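Local coordinates for protein dihydropteroate synthase 2 (PDB 2VP8) that belongs to the dihydropteroate synthase family but probably lacks that activity, seeming to bind the pterin pyrophosphate substrate very weakly, though it can probably bind the inhibitor dapsone, at residues B[109-112]-B[117-120]. Residues are numbered along the deposited sequence; the frame is centred on the assembly and turned at random.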
ATOM      1  N   GLU B 109     -11.499 -30.224 -14.927  1.00 37.32           N
ATOM      2  CA  GLU B 109     -12.712 -30.612 -15.647  1.00 37.43           C
ATOM      3  C   GLU B 109     -13.956 -30.059 -14.974  1.00 37.24           C
ATOM      4  O   GLU B 109     -14.804 -29.473 -15.644  1.00 37.28           O
ATOM      5  CB  GLU B 109     -12.823 -32.129 -15.783  1.00 37.25           C
ATOM      6  CG  GLU B 109     -12.050 -32.700 -16.962  1.00 37.94           C
ATOM      7  CD  GLU B 109     -12.289 -34.186 -17.168  1.00 38.21           C
ATOM      8  OE1 GLU B 109     -12.967 -34.831 -16.332  1.00 39.70           O
ATOM      9  OE2 GLU B 109     -11.794 -34.715 -18.180  1.00 39.83           O
ATOM     10  N   TRP B 110     -14.050 -30.240 -13.654  1.00 37.12           N
ATOM     11  CA  TRP B 110     -15.174 -29.726 -12.882  1.00 37.01           C
ATOM     12  C   TRP B 110     -15.217 -28.204 -12.924  1.00 37.42           C
ATOM     13  O   TRP B 110     -16.290 -27.615 -13.098  1.00 37.76           O
ATOM     14  CB  TRP B 110     -15.140 -30.193 -11.420  1.00 36.43           C
ATOM     15  CG  TRP B 110     -16.183 -29.472 -10.610  1.00 36.13           C
ATOM     16  CD1 TRP B 110     -17.509 -29.794 -10.507  1.00 35.12           C
ATOM     17  CD2 TRP B 110     -16.002 -28.273  -9.837  1.00 35.67           C
ATOM     18  NE1 TRP B 110     -18.154 -28.890  -9.705  1.00 34.86           N
ATOM     19  CE2 TRP B 110     -17.257 -27.944  -9.280  1.00 35.16           C
ATOM     20  CE3 TRP B 110     -14.899 -27.455  -9.554  1.00 35.54           C
ATOM     21  CZ2 TRP B 110     -17.446 -26.821  -8.461  1.00 35.21           C
ATOM     22  CZ3 TRP B 110     -15.083 -26.341  -8.731  1.00 35.27           C
ATOM     23  CH2 TRP B 110     -16.350 -26.037  -8.196  1.00 35.72           C
ATOM     24  N   LEU B 111     -14.051 -27.581 -12.759  1.00 37.54           N
ATOM     25  CA  LEU B 111     -13.951 -26.131 -12.673  1.00 37.65           C
ATOM     26  C   LEU B 111     -14.438 -25.505 -13.969  1.00 37.66           C
ATOM     27  O   LEU B 111     -15.242 -24.574 -13.947  1.00 37.76           O
ATOM     28  CB  LEU B 111     -12.506 -25.726 -12.328  1.00 37.83           C
ATOM     29  CG  LEU B 111     -11.921 -24.303 -12.211  1.00 37.81           C
ATOM     30  CD1 LEU B 111     -12.931 -23.184 -12.021  1.00 39.47           C
ATOM     31  CD2 LEU B 111     -10.903 -24.278 -11.096  1.00 37.52           C
ATOM     32  N   ARG B 112     -13.971 -26.048 -15.091  1.00 37.82           N
ATOM     33  CA  ARG B 112     -14.368 -25.586 -16.418  1.00 37.84           C
ATOM     34  C   ARG B 112     -15.874 -25.762 -16.617  1.00 38.17           C
ATOM     35  O   ARG B 112     -16.524 -24.924 -17.252  1.00 38.55           O
ATOM     36  CB  ARG B 112     -13.597 -26.352 -17.491  1.00 37.55           C
ATOM     37  CG  ARG B 112     -13.870 -25.919 -18.930  1.00 37.56           C
ATOM     38  CD  ARG B 112     -12.828 -24.952 -19.427  1.00 37.44           C
ATOM     39  NE  ARG B 112     -13.088 -23.627 -18.903  1.00 38.04           N
ATOM     40  CZ  ARG B 112     -12.179 -22.673 -18.731  1.00 38.95           C
ATOM     41  NH1 ARG B 112     -10.900 -22.863 -19.038  1.00 36.90           N
ATOM     42  NH2 ARG B 112     -12.571 -21.512 -18.224  1.00 40.65           N
ATOM     43  N   ASP B 117     -16.361 -19.494 -18.358  1.00 39.55           N
ATOM     44  CA  ASP B 117     -15.616 -18.311 -18.777  1.00 39.96           C
ATOM     45  C   ASP B 117     -14.488 -17.937 -17.816  1.00 40.18           C
ATOM     46  O   ASP B 117     -13.922 -16.838 -17.895  1.00 40.35           O
ATOM     47  CB  ASP B 117     -16.577 -17.137 -18.957  1.00 40.00           C
ATOM     48  CG  ASP B 117     -17.411 -17.267 -20.206  1.00 41.30           C
ATOM     49  OD1 ASP B 117     -16.823 -17.235 -21.310  1.00 42.94           O
ATOM     50  OD2 ASP B 117     -18.649 -17.403 -20.092  1.00 42.01           O
ATOM     51  N   GLN B 118     -14.161 -18.851 -16.909  1.00 40.24           N
ATOM     52  CA  GLN B 118     -13.162 -18.567 -15.887  1.00 40.37           C
ATOM     53  C   GLN B 118     -11.789 -18.876 -16.429  1.00 40.13           C
ATOM     54  O   GLN B 118     -11.584 -19.908 -17.050  1.00 40.55           O
ATOM     55  CB  GLN B 118     -13.416 -19.389 -14.619  1.00 40.55           C
ATOM     56  CG  GLN B 118     -12.415 -19.142 -13.500  1.00 41.14           C
ATOM     57  CD  GLN B 118     -12.427 -17.708 -13.025  1.00 41.69           C
ATOM     58  OE1 GLN B 118     -13.468 -17.190 -12.636  1.00 42.84           O
ATOM     59  NE2 GLN B 118     -11.269 -17.057 -13.056  1.00 41.83           N
ATOM     60  N   LEU B 119     -10.841 -17.985 -16.200  1.00 39.64           N
ATOM     61  CA  LEU B 119      -9.494 -18.264 -16.635  1.00 39.39           C
ATOM     62  C   LEU B 119      -8.846 -19.184 -15.609  1.00 38.87           C
ATOM     63  O   LEU B 119      -8.768 -18.853 -14.428  1.00 39.07           O
ATOM     64  CB  LEU B 119      -8.737 -16.957 -16.885  1.00 39.30           C
ATOM     65  CG  LEU B 119      -7.224 -16.804 -16.972  1.00 39.81           C
ATOM     66  CD1 LEU B 119      -6.535 -17.892 -17.743  1.00 40.99           C
ATOM     67  CD2 LEU B 119      -6.928 -15.456 -17.576  1.00 39.92           C
ATOM     68  N   ILE B 120      -8.432 -20.360 -16.064  1.00 38.28           N
ATOM     69  CA  ILE B 120      -7.851 -21.369 -15.190  1.00 37.89           C
ATOM     70  C   ILE B 120      -6.363 -21.498 -15.464  1.00 37.83           C
ATOM     71  O   ILE B 120      -5.942 -21.605 -16.618  1.00 37.90           O
ATOM     72  CB  ILE B 120      -8.517 -22.759 -15.393  1.00 37.87           C
ATOM     73  CG1 ILE B 120     -10.012 -22.702 -15.075  1.00 37.32           C
ATOM     74  CG2 ILE B 120      -7.836 -23.821 -14.526  1.00 37.71           C
ATOM     75  CD1 ILE B 120     -10.810 -23.842 -15.681  1.00 36.05           C
TER
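Ile120, on strand 119-123, fits its CD1 methyl between two consecutive residues of helix 98-114, Leu111 and Arg112. With CG1 anti to the carbonyl carbon (chi1 -61°) and the chain nearly extended beyond it, the CG1-CD1 arm brings its methyl against both. There Ile120 CD1 comes within 3.7 Å of Leu111 CG, the two side chains sliding past each other in opposite directions. Ile120 CD1 also lies over the centre of one face of the Arg112 guanidinium, 3.5 Å from Arg112 CZ. An isoleucine suits this place: its unbranched arm is slim enough to meet both a leucine and the face of a planar cation, whose N-H groups point outward in the plane and leave the faces poor at hydrogen bonding and tolerant of a methyl.

Helix 98-114 and strand 119-123 are consecutive elements of the TIM barrel expected for pterin-binding enzymes, in which each helix packs outside the parallel strands and a short turn returns the chain to the next strand. Leu111 faces the barrel wall here, also touching Ile82 and Val84 of the adjacent strand 81-85 and Val71 of helix 65-76, a buried apolar setting that matches its residue type.

Arg112 leaves the helix with CG anti to the backbone N (chi1 -177°), and bends at chi2 and chi3 swing the guanidinium back across the turn. The long arginine chain suits that reach. NH1 forms a salt bridge with Asp139 and a hydrogen bond to the Gly137 carbonyl, while NH2 makes a weak hydrogen bond to Pro116 O. Asp139 OD2 also accepts the Ile120 amide, linking the charged group to the strand. Gln118 sends its CG to 4.3 Å from Leu111 CD1, after which the amide turns away and NE2 donates a weak, nearly straight hydrogen bond to Leu119 O.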